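PDB 3D7R: esterase from Staphylococcus aureus subsp. aureus USA300_TCH1516, which is a putative esterase of the alpha/beta hydrolase fold, probably hydrolysing ester bonds. Local coordinates for residues 87-92 with 130-135; 124-129 with 313-318; 196-201 with 257-262. All coordinates share one frame; numbering follows the deposited sequence.

The three contacts sample one alpha/beta hydrolase sheet and a face covered by helices. Contact 2 touches both of the others, its centre about 14 Å from each of theirs, whereas the centres of contacts 1 and 3 are about 19 Å apart and their nearest atoms about 10 Å. Contacts 1 and 2 meet directly through the salt bridge from Arg88 NH1 to Glu129 OE1 (2.9 Å). Contacts 2 and 3 meet through Ser317 OG and Tyr197 OH, 2.7 Å apart and probably hydrogen-bonded. Pro201 of contact 3 touches the glycine-rich turn after strand 166-171, in the place where this fold usually has its nucleophile elbow.

Contact 1: residues 87-92 with 130-135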
loop_
_atom_site.group_PDB
_atom_site.type_symbol
_atom_site.label_atom_id
_atom_site.label_comp_id
_atom_site.label_asym_id
_atom_site.label_seq_id
_atom_site.Cartn_x
_atom_site.Cartn_y
_atom_site.Cartn_z
ATOM N N PHE A 87 13.019 -4.122 6.899
ATOM C CA PHE A 87 13.136 -3.329 8.127
ATOM C C PHE A 87 12.016 -3.707 9.087
ATOM O O PHE A 87 10.890 -3.941 8.657
ATOM C CB PHE A 87 13.063 -1.834 7.795
ATOM C CG PHE A 87 14.193 -1.375 6.927
ATOM C CD1 PHE A 87 15.391 -0.947 7.505
ATOM C CD2 PHE A 87 14.074 -1.399 5.526
ATOM C CE1 PHE A 87 16.475 -0.544 6.693
ATOM C CE2 PHE A 87 15.137 -0.982 4.715
ATOM C CZ PHE A 87 16.337 -0.568 5.294
ATOM N N ARG A 88 12.318 -3.773 10.384
ATOM C CA ARG A 88 11.268 -3.956 11.378
ATOM C C ARG A 88 11.323 -2.819 12.377
ATOM O O ARG A 88 12.406 -2.435 12.822
ATOM C CB ARG A 88 11.435 -5.294 12.084
ATOM C CG ARG A 88 11.295 -6.494 11.138
ATOM C CD ARG A 88 10.871 -7.729 11.915
ATOM N NE ARG A 88 11.053 -8.969 11.162
ATOM C CZ ARG A 88 10.649 -10.156 11.594
ATOM N NH1 ARG A 88 10.015 -10.249 12.754
ATOM N NH2 ARG A 88 10.880 -11.245 10.863
ATOM N N PHE A 89 10.156 -2.281 12.703
ATOM C CA PHE A 89 10.026 -1.259 13.716
ATOM C C PHE A 89 9.278 -1.879 14.887
ATOM O O PHE A 89 8.229 -2.511 14.694
ATOM C CB PHE A 89 9.165 -0.082 13.242
ATOM C CG PHE A 89 9.634 0.579 11.963
ATOM C CD1 PHE A 89 10.163 1.866 11.989
ATOM C CD2 PHE A 89 9.487 -0.070 10.733
ATOM C CE1 PHE A 89 10.583 2.490 10.809
ATOM C CE2 PHE A 89 9.881 0.532 9.551
ATOM C CZ PHE A 89 10.435 1.829 9.587
ATOM N N ASN A 90 9.784 -1.661 16.099
ATOM C CA ASN A 90 9.004 -2.009 17.272
ATOM C C ASN A 90 9.235 -1.003 18.391
ATOM O O ASN A 90 10.245 -0.285 18.403
ATOM C CB ASN A 90 9.200 -3.481 17.708
ATOM C CG ASN A 90 10.654 -3.871 17.851
ATOM O OD1 ASN A 90 11.404 -3.264 18.617
ATOM N ND2 ASN A 90 11.054 -4.912 17.134
ATOM N N PHE A 91 8.285 -0.937 19.309
ATOM C CA PHE A 91 8.316 0.055 20.385
ATOM C C PHE A 91 8.029 -0.656 21.715
ATOM O O PHE A 91 7.159 -1.542 21.783
ATOM C CB PHE A 91 7.283 1.144 20.099
ATOM C CG PHE A 91 7.321 2.313 21.075
ATOM C CD1 PHE A 91 8.453 3.096 21.201
ATOM C CD2 PHE A 91 6.201 2.625 21.837
ATOM C CE1 PHE A 91 8.476 4.185 22.100
ATOM C CE2 PHE A 91 6.214 3.703 22.744
ATOM C CZ PHE A 91 7.352 4.475 22.867
ATOM N N ARG A 92 8.777 -0.291 22.752
ATOM C CA ARG A 92 8.614 -0.889 24.083
ATOM C C ARG A 92 8.636 -2.426 24.072
ATOM O O ARG A 92 7.917 -3.069 24.848
ATOM C CB ARG A 92 7.353 -0.329 24.778
ATOM C CG ARG A 92 7.558 1.121 25.227
ATOM C CD ARG A 92 6.282 1.801 25.716
ATOM N NE ARG A 92 6.567 3.195 26.065
ATOM C CZ ARG A 92 5.641 4.103 26.349
ATOM N NH1 ARG A 92 4.357 3.774 26.331
ATOM N NH2 ARG A 92 6.006 5.343 26.647
ATOM N N VAL A 130 6.020 -3.379 13.090
ATOM C CA VAL A 130 5.735 -3.083 11.678
ATOM C C VAL A 130 6.883 -3.599 10.820
ATOM O O VAL A 130 8.058 -3.288 11.084
ATOM C CB VAL A 130 5.512 -1.586 11.449
ATOM C CG1 VAL A 130 5.391 -1.259 9.922
ATOM C CG2 VAL A 130 4.268 -1.123 12.207
ATOM N N VAL A 131 6.541 -4.394 9.813
ATOM C CA VAL A 131 7.550 -5.045 8.968
ATOM C C VAL A 131 7.475 -4.463 7.553
ATOM O O VAL A 131 6.428 -4.536 6.880
ATOM C CB VAL A 131 7.372 -6.586 8.947
ATOM C CG1 VAL A 131 8.467 -7.255 8.092
ATOM C CG2 VAL A 131 7.402 -7.163 10.392
ATOM N N LEU A 132 8.594 -3.886 7.130
ATOM C CA LEU A 132 8.707 -3.167 5.858
ATOM C C LEU A 132 9.675 -3.889 4.908
ATOM O O LEU A 132 10.871 -3.624 4.930
ATOM C CB LEU A 132 9.191 -1.723 6.116
ATOM C CG LEU A 132 9.454 -0.790 4.915
ATOM C CD1 LEU A 132 8.188 -0.586 4.082
ATOM C CD2 LEU A 132 10.068 0.553 5.358
ATOM N N PRO A 133 9.154 -4.817 4.073
ATOM C CA PRO A 133 9.960 -5.426 2.993
ATOM C C PRO A 133 10.200 -4.489 1.797
ATOM O O PRO A 133 9.266 -3.854 1.302
ATOM C CB PRO A 133 9.122 -6.622 2.571
ATOM C CG PRO A 133 7.675 -6.194 2.858
ATOM C CD PRO A 133 7.780 -5.345 4.120
ATOM N N ILE A 134 11.454 -4.384 1.353
ATOM C CA ILE A 134 11.759 -3.610 0.151
ATOM C C ILE A 134 11.647 -4.592 -1.034
ATOM O O ILE A 134 12.638 -5.155 -1.478
ATOM C CB ILE A 134 13.150 -2.926 0.244
ATOM C CG1 ILE A 134 13.297 -2.136 1.557
ATOM C CG2 ILE A 134 13.406 -2.021 -0.963
ATOM C CD1 ILE A 134 12.161 -1.106 1.859
ATOM N N TYR A 135 10.407 -4.823 -1.479
ATOM C CA TYR A 135 10.062 -5.873 -2.449
ATOM C C TYR A 135 10.534 -5.462 -3.844
ATOM O O TYR A 135 10.730 -4.268 -4.101
ATOM C CB TYR A 135 8.541 -6.131 -2.422
ATOM C CG TYR A 135 7.716 -4.866 -2.613
ATOM C CD1 TYR A 135 7.508 -4.329 -3.894
ATOM C CD2 TYR A 135 7.157 -4.193 -1.517
ATOM C CE1 TYR A 135 6.773 -3.173 -4.068
ATOM C CE2 TYR A 135 6.418 -3.017 -1.688
ATOM C CZ TYR A 135 6.245 -2.513 -2.967
ATOM O OH TYR A 135 5.511 -1.361 -3.174
#
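The carbonyl oxygen of Val130 is gripped from the neighbouring strand by Phe89, whose backbone N lies 2.8 Å from Val130 O. Arg88 CA adds a CA-H...O contact to the same Val130 O at 3.3 Å, and the edge of the Phe89 ring also turns to this oxygen, nearly in its own plane. The bond from Val130 N to Phe89 O closes this hydrogen-bonded pair of the antiparallel ladder. Two residues along, Phe87 and Leu132 form the next such pair: Leu132 N reaches Phe87 O at 2.8 Å, and Phe87 N returns a bond to Leu132 O at 3.0 Å. Between them Arg88 faces Val131 as a non-hydrogen-bonded pair.

Side chains separate onto two faces. On one, Phe89 CE2 stands 4.2 Å from Leu132 CB, and Phe87 offers the edge of its ring to Ile134, with CE2 3.8 Å from Ile134 CG1. Trp116 of helix 113-126 meets both phenylalanine rings. On the other face Arg88, its chain extended from CG to NE, runs alongside Val131 and points the same way, with CD 3.8 Å from Val131 CG2. The extension carries the guanidinium to two acids, NH1 to Glu129 and NH2 to Glu160, which would offset its charge and fix its rotation; the buried NE has no hydrogen-bond partner in the model. A modelled sodium ion lies close to the Arg88 side chain, about 3 Å between nearest atoms.

The pairing illustrates how one reversed strand is built into an otherwise largely parallel sheet: strand 84-90 runs antiparallel to 129-133, as the second strand does in the alpha/beta hydrolase fold.

Contact 2: residues 124-129 with 313-318; sequences LSTLYE and QIAKSI. With DMS (dimethyl sulfoxide), chain F.
This is a largely apolar contact between two helical elements on the same face of the sheet: the end of helix 113-126, with the turn after it, packs against the C-terminal part of helix 305-318. No hydrogen bond joins the two segments, so the fit rests on Ala315, the Thr126 methyl and two isoleucines, one of them set over an aromatic face. Beside the closest backbone approach, Thr126 with Ala315, the Ala315 CB lies 3.7 Å from Ser125 O. Thr126 brings its methyl up to the other helix, with CG2 4.1 Å from Ile314 CG2 and 4.2 Å from Ala315 CA.

A chi1 of 63° sets Thr126 OG1 between the backbone N and the carbonyl carbon, where it accepts from Tyr128 N at 3.2 Å in an ST turn and also hydrogen-bonds with Ile122 O in the preceding helical turn; the same torsion leaves CG2 for the apolar side. Leu127, the first residue to leave helical geometry, with positive phi, separates Thr126 from Tyr128. Tyr128 then turns one ring face to Ile318, whose CD1 sits 3.8 Å from the centroid and only 16° off the ring normal, a CH-pi contact. Ile318 CG1 lies 3.7 Å from Tyr128 CZ, toward the hydroxyl end. Tyr128 OH itself is hydrogen-bonded with Asp319 OD1, which anchors the ring at its far end.

Ile99 lies beneath Thr126, Tyr128 and Ile318, and Val167 touches the last two, tying the contact to strands 98-102 and 166-171. Away from the interface, Gln313 NE2 donates to a dimethyl sulfoxide oxygen at 2.7 Å, probably from the crystallisation liquor. Two helices covering the same face of the central strands, one linking strands 98-102 and 129-133 and one following the last strand, are typical of the alpha/beta hydrolase fold.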
loop_
_atom_site.group_PDB
_atom_site.type_symbol
_atom_site.label_atom_id
_atom_site.label_comp_id
_atom_site.label_asym_id
_atom_site.label_seq_id
_atom_site.Cartn_x
_atom_site.Cartn_y
_atom_site.Cartn_z
ATOM N N LEU A 124 4.217 3.111 17.106
ATOM C CA LEU A 124 4.031 3.686 18.427
ATOM C C LEU A 124 2.565 3.709 18.858
ATOM O O LEU A 124 2.276 3.573 20.056
ATOM C CB LEU A 124 4.644 5.093 18.494
ATOM C CG LEU A 124 6.111 5.169 18.967
ATOM C CD1 LEU A 124 7.070 4.460 18.025
ATOM C CD2 LEU A 124 6.521 6.635 19.141
ATOM N N SER A 125 1.642 3.869 17.896
ATOM C CA SER A 125 0.198 3.868 18.222
ATOM C C SER A 125 -0.429 2.494 18.415
ATOM O O SER A 125 -1.290 2.313 19.282
ATOM C CB SER A 125 -0.602 4.645 17.167
ATOM O OG SER A 125 -0.094 5.961 17.052
ATOM N N THR A 126 -0.038 1.528 17.590
ATOM C CA THR A 126 -0.646 0.200 17.635
ATOM C C THR A 126 0.089 -0.751 18.583
ATOM O O THR A 126 -0.508 -1.709 19.098
ATOM C CB THR A 126 -0.671 -0.454 16.242
ATOM O OG1 THR A 126 0.674 -0.653 15.795
ATOM C CG2 THR A 126 -1.417 0.454 15.227
ATOM N N LEU A 127 1.381 -0.492 18.793
ATOM C CA LEU A 127 2.267 -1.432 19.484
ATOM C C LEU A 127 2.295 -2.820 18.849
ATOM O O LEU A 127 2.484 -3.819 19.542
ATOM C CB LEU A 127 1.933 -1.511 20.985
ATOM C CG LEU A 127 2.017 -0.169 21.707
ATOM C CD1 LEU A 127 1.678 -0.344 23.185
ATOM C CD2 LEU A 127 3.418 0.438 21.520
ATOM N N TYR A 128 2.103 -2.867 17.530
ATOM C CA TYR A 128 2.502 -4.003 16.710
ATOM C C TYR A 128 3.920 -3.751 16.191
ATOM O O TYR A 128 4.342 -2.602 16.080
ATOM C CB TYR A 128 1.580 -4.132 15.494
ATOM C CG TYR A 128 0.198 -4.699 15.769
ATOM C CD1 TYR A 128 -0.585 -4.227 16.831
ATOM C CD2 TYR A 128 -0.333 -5.683 14.947
ATOM C CE1 TYR A 128 -1.864 -4.743 17.064
ATOM C CE2 TYR A 128 -1.615 -6.215 15.176
ATOM C CZ TYR A 128 -2.363 -5.742 16.232
ATOM O OH TYR A 128 -3.616 -6.264 16.457
ATOM N N GLU A 129 4.650 -4.821 15.873
ATOM C CA GLU A 129 5.891 -4.683 15.137
ATOM C C GLU A 129 5.565 -4.493 13.656
ATOM O O GLU A 129 4.915 -5.353 13.037
ATOM C CB GLU A 129 6.762 -5.920 15.315
ATOM C CG GLU A 129 8.019 -5.885 14.489
ATOM C CD GLU A 129 8.964 -7.004 14.859
ATOM O OE1 GLU A 129 8.758 -8.140 14.366
ATOM O OE2 GLU A 129 9.922 -6.727 15.620
ATOM N N GLN A 313 -7.633 5.918 14.357
ATOM C CA GLN A 313 -8.662 4.978 13.906
ATOM C C GLN A 313 -8.103 3.577 13.615
ATOM O O GLN A 313 -8.759 2.563 13.902
ATOM C CB GLN A 313 -9.391 5.526 12.681
ATOM C CG GLN A 313 -10.332 6.701 13.045
ATOM C CD GLN A 313 -10.771 7.500 11.850
ATOM O OE1 GLN A 313 -10.057 7.601 10.846
ATOM N NE2 GLN A 313 -11.965 8.075 11.943
ATOM N N ILE A 314 -6.915 3.527 13.011
ATOM C CA ILE A 314 -6.181 2.262 12.865
ATOM C C ILE A 314 -5.946 1.624 14.238
ATOM O O ILE A 314 -6.304 0.460 14.440
ATOM C CB ILE A 314 -4.851 2.457 12.105
ATOM C CG1 ILE A 314 -5.141 2.893 10.654
ATOM C CG2 ILE A 314 -4.008 1.148 12.135
ATOM C CD1 ILE A 314 -3.916 3.239 9.829
ATOM N N ALA A 315 -5.398 2.393 15.186
ATOM C CA ALA A 315 -5.100 1.901 16.537
ATOM C C ALA A 315 -6.353 1.377 17.261
ATOM O O ALA A 315 -6.330 0.308 17.865
ATOM C CB ALA A 315 -4.437 2.998 17.375
ATOM N N LYS A 316 -7.440 2.137 17.196
ATOM C CA LYS A 316 -8.693 1.730 17.828
ATOM C C LYS A 316 -9.289 0.474 17.180
ATOM O O LYS A 316 -9.821 -0.391 17.872
ATOM C CB LYS A 316 -9.702 2.880 17.801
ATOM C CG LYS A 316 -10.951 2.668 18.694
ATOM C CD LYS A 316 -12.083 1.982 17.921
ATOM C CE LYS A 316 -13.144 1.372 18.858
ATOM N NZ LYS A 316 -13.768 0.149 18.237
ATOM N N SER A 317 -9.214 0.363 15.861
ATOM C CA SER A 317 -9.852 -0.778 15.195
ATOM C C SER A 317 -8.989 -2.054 15.168
ATOM O O SER A 317 -9.527 -3.159 15.133
ATOM C CB SER A 317 -10.263 -0.407 13.779
ATOM O OG SER A 317 -9.119 -0.065 13.033
ATOM N N ILE A 318 -7.667 -1.907 15.179
ATOM C CA ILE A 318 -6.785 -3.058 14.955
ATOM C C ILE A 318 -6.928 -4.156 16.018
ATOM O O ILE A 318 -6.702 -5.331 15.735
ATOM C CB ILE A 318 -5.304 -2.643 14.744
ATOM C CG1 ILE A 318 -4.537 -3.773 14.026
ATOM C CG2 ILE A 318 -4.650 -2.196 16.082
ATOM C CD1 ILE A 318 -3.194 -3.333 13.429
HETATM S S DMS F . -13.971 9.444 8.726
HETATM O O DMS F . -13.476 9.660 10.415
HETATM C C1 DMS F . -15.778 9.335 8.706
HETATM C C2 DMS F . -13.754 11.041 7.920
#

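Contact 3: residues 196-201 with 257-262; sequences LYLISP and PPVYMF
Tyr197 and Tyr260, with chi1 of -81° and -58°, both set CG anti to the carbonyl carbon, and these torsions bring their rings together as an offset stack. The centroids are 4.7 Å apart and the planes 12° from parallel. The slippage is so large that Tyr260 CB lies over the face of the Tyr197 ring, 3.4 Å from Tyr197 CE1, while Tyr197 OH sits above the centre of the Tyr260 ring. Phe262 takes its place at the edge of the Tyr197 ring, with CE2 3.9 Å from Tyr197 CD1. The hydroxyls are hydrogen-bonded outside these two segments, Tyr197 OH with Ser317 OG and Tyr260 OH with Glu320 OE2.

On the other face Leu198 CD1 crosses to Val259 CG1, and Pro201 CG meets the selenium of Met261 (a selenomethionine) at 3.9 Å. Beneath the side chains, five backbone hydrogen bonds alternate in direction; the last, from Ser200 N to Phe262 O at 2.7 Å, carries the pairing just past strand 195-199. This regular parallel ladder between strands 195-199 and 259-264 belongs to the core sheet of the alpha/beta hydrolase fold.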
loop_
_atom_site.group_PDB
_atom_site.type_symbol
_atom_site.label_atom_id
_atom_site.label_comp_id
_atom_site.label_asym_id
_atom_site.label_seq_id
_atom_site.Cartn_x
_atom_site.Cartn_y
_atom_site.Cartn_z
ATOM N N LEU A 196 -7.101 -6.859 7.283
ATOM C CA LEU A 196 -6.463 -6.236 6.106
ATOM C C LEU A 196 -6.751 -4.732 6.066
ATOM O O LEU A 196 -7.923 -4.323 6.106
ATOM C CB LEU A 196 -6.954 -6.887 4.797
ATOM C CG LEU A 196 -6.494 -6.243 3.466
ATOM C CD1 LEU A 196 -4.950 -6.246 3.372
ATOM C CD2 LEU A 196 -7.131 -6.991 2.281
ATOM N N TYR A 197 -5.691 -3.919 6.010
ATOM C CA TYR A 197 -5.833 -2.446 6.021
ATOM C C TYR A 197 -5.420 -1.892 4.670
ATOM O O TYR A 197 -4.356 -2.245 4.158
ATOM C CB TYR A 197 -4.996 -1.810 7.150
ATOM C CG TYR A 197 -5.679 -1.880 8.491
ATOM C CD1 TYR A 197 -6.349 -0.770 9.024
ATOM C CD2 TYR A 197 -5.672 -3.073 9.225
ATOM C CE1 TYR A 197 -7.015 -0.861 10.265
ATOM C CE2 TYR A 197 -6.319 -3.171 10.467
ATOM C CZ TYR A 197 -6.983 -2.059 10.971
ATOM O OH TYR A 197 -7.631 -2.179 12.174
ATOM N N LEU A 198 -6.271 -1.044 4.091
ATOM C CA LEU A 198 -6.002 -0.456 2.780
ATOM C C LEU A 198 -6.032 1.053 2.893
ATOM O O LEU A 198 -7.050 1.625 3.302
ATOM C CB LEU A 198 -7.052 -0.921 1.761
ATOM C CG LEU A 198 -7.268 -2.432 1.564
ATOM C CD1 LEU A 198 -8.307 -2.690 0.448
ATOM C CD2 LEU A 198 -5.955 -3.144 1.227
ATOM N N ILE A 199 -4.924 1.708 2.554
ATOM C CA ILE A 199 -4.863 3.175 2.584
ATOM C C ILE A 199 -4.779 3.720 1.147
ATOM O O ILE A 199 -3.793 3.495 0.435
ATOM C CB ILE A 199 -3.665 3.710 3.442
ATOM C CG1 ILE A 199 -3.731 3.183 4.883
ATOM C CG2 ILE A 199 -3.598 5.261 3.401
ATOM C CD1 ILE A 199 -2.385 3.225 5.642
ATOM N N SER A 200 -5.819 4.429 0.715
ATOM C CA SER A 200 -5.873 4.937 -0.659
ATOM C C SER A 200 -5.453 3.876 -1.695
ATOM O O SER A 200 -4.579 4.158 -2.543
ATOM C CB SER A 200 -4.979 6.182 -0.810
ATOM O OG SER A 200 -5.513 7.271 -0.099
ATOM N N PRO A 201 -6.070 2.672 -1.646
ATOM C CA PRO A 201 -5.618 1.609 -2.546
ATOM C C PRO A 201 -5.952 1.978 -3.986
ATOM O O PRO A 201 -7.007 2.574 -4.231
ATOM C CB PRO A 201 -6.461 0.384 -2.119
ATOM C CG PRO A 201 -7.687 0.941 -1.465
ATOM C CD PRO A 201 -7.220 2.250 -0.809
ATOM N N PRO A 257 -10.632 -11.703 5.122
ATOM C CA PRO A 257 -10.705 -11.269 6.522
ATOM C C PRO A 257 -11.311 -9.858 6.568
ATOM O O PRO A 257 -11.461 -9.228 5.501
ATOM C CB PRO A 257 -9.224 -11.233 6.946
ATOM C CG PRO A 257 -8.499 -10.901 5.694
ATOM C CD PRO A 257 -9.251 -11.663 4.605
ATOM N N PRO A 258 -11.679 -9.363 7.773
ATOM C CA PRO A 258 -12.202 -7.999 7.890
ATOM C C PRO A 258 -11.275 -6.975 7.224
ATOM O O PRO A 258 -10.062 -7.033 7.424
ATOM C CB PRO A 258 -12.238 -7.762 9.408
ATOM C CG PRO A 258 -12.447 -9.134 9.981
ATOM C CD PRO A 258 -11.658 -10.059 9.080
ATOM N N VAL A 259 -11.857 -6.062 6.452
ATOM C CA VAL A 259 -11.092 -5.027 5.709
ATOM C C VAL A 259 -11.410 -3.637 6.270
ATOM O O VAL A 259 -12.576 -3.341 6.605
ATOM C CB VAL A 259 -11.344 -5.106 4.154
ATOM C CG1 VAL A 259 -10.575 -3.988 3.383
ATOM C CG2 VAL A 259 -10.929 -6.474 3.584
ATOM N N TYR A 260 -10.367 -2.812 6.419
ATOM C CA TYR A 260 -10.486 -1.459 6.963
ATOM C C TYR A 260 -9.831 -0.592 5.948
ATOM O O TYR A 260 -8.665 -0.797 5.637
ATOM C CB TYR A 260 -9.743 -1.344 8.304
ATOM C CG TYR A 260 -10.274 -2.335 9.311
ATOM C CD1 TYR A 260 -11.168 -1.925 10.295
ATOM C CD2 TYR A 260 -9.936 -3.698 9.239
ATOM C CE1 TYR A 260 -11.707 -2.838 11.207
ATOM C CE2 TYR A 260 -10.466 -4.621 10.167
ATOM C CZ TYR A 260 -11.350 -4.169 11.137
ATOM O OH TYR A 260 -11.897 -5.041 12.062
HETATM N N MSE A 261 -10.578 0.341 5.379
HETATM C CA MSE A 261 -10.060 1.130 4.256
HETATM C C MSE A 261 -10.125 2.607 4.582
HETATM O O MSE A 261 -11.106 3.076 5.206
HETATM C CB MSE A 261 -10.863 0.825 2.976
HETATM C CG MSE A 261 -10.400 1.591 1.733
HETATM SE SE MSE A 261 -11.200 0.811 0.152
HETATM C CE MSE A 261 -13.090 1.208 0.480
ATOM N N PHE A 262 -9.093 3.328 4.160
ATOM C CA PHE A 262 -8.972 4.768 4.375
ATOM C C PHE A 262 -8.739 5.426 3.027
ATOM O O PHE A 262 -7.948 4.939 2.220
ATOM C CB PHE A 262 -7.788 5.093 5.313
ATOM C CG PHE A 262 -7.971 4.565 6.692
ATOM C CD1 PHE A 262 -8.446 5.399 7.698
ATOM C CD2 PHE A 262 -7.731 3.210 6.979
ATOM C CE1 PHE A 262 -8.666 4.908 8.989
ATOM C CE2 PHE A 262 -7.935 2.707 8.260
ATOM C CZ PHE A 262 -8.416 3.558 9.268
#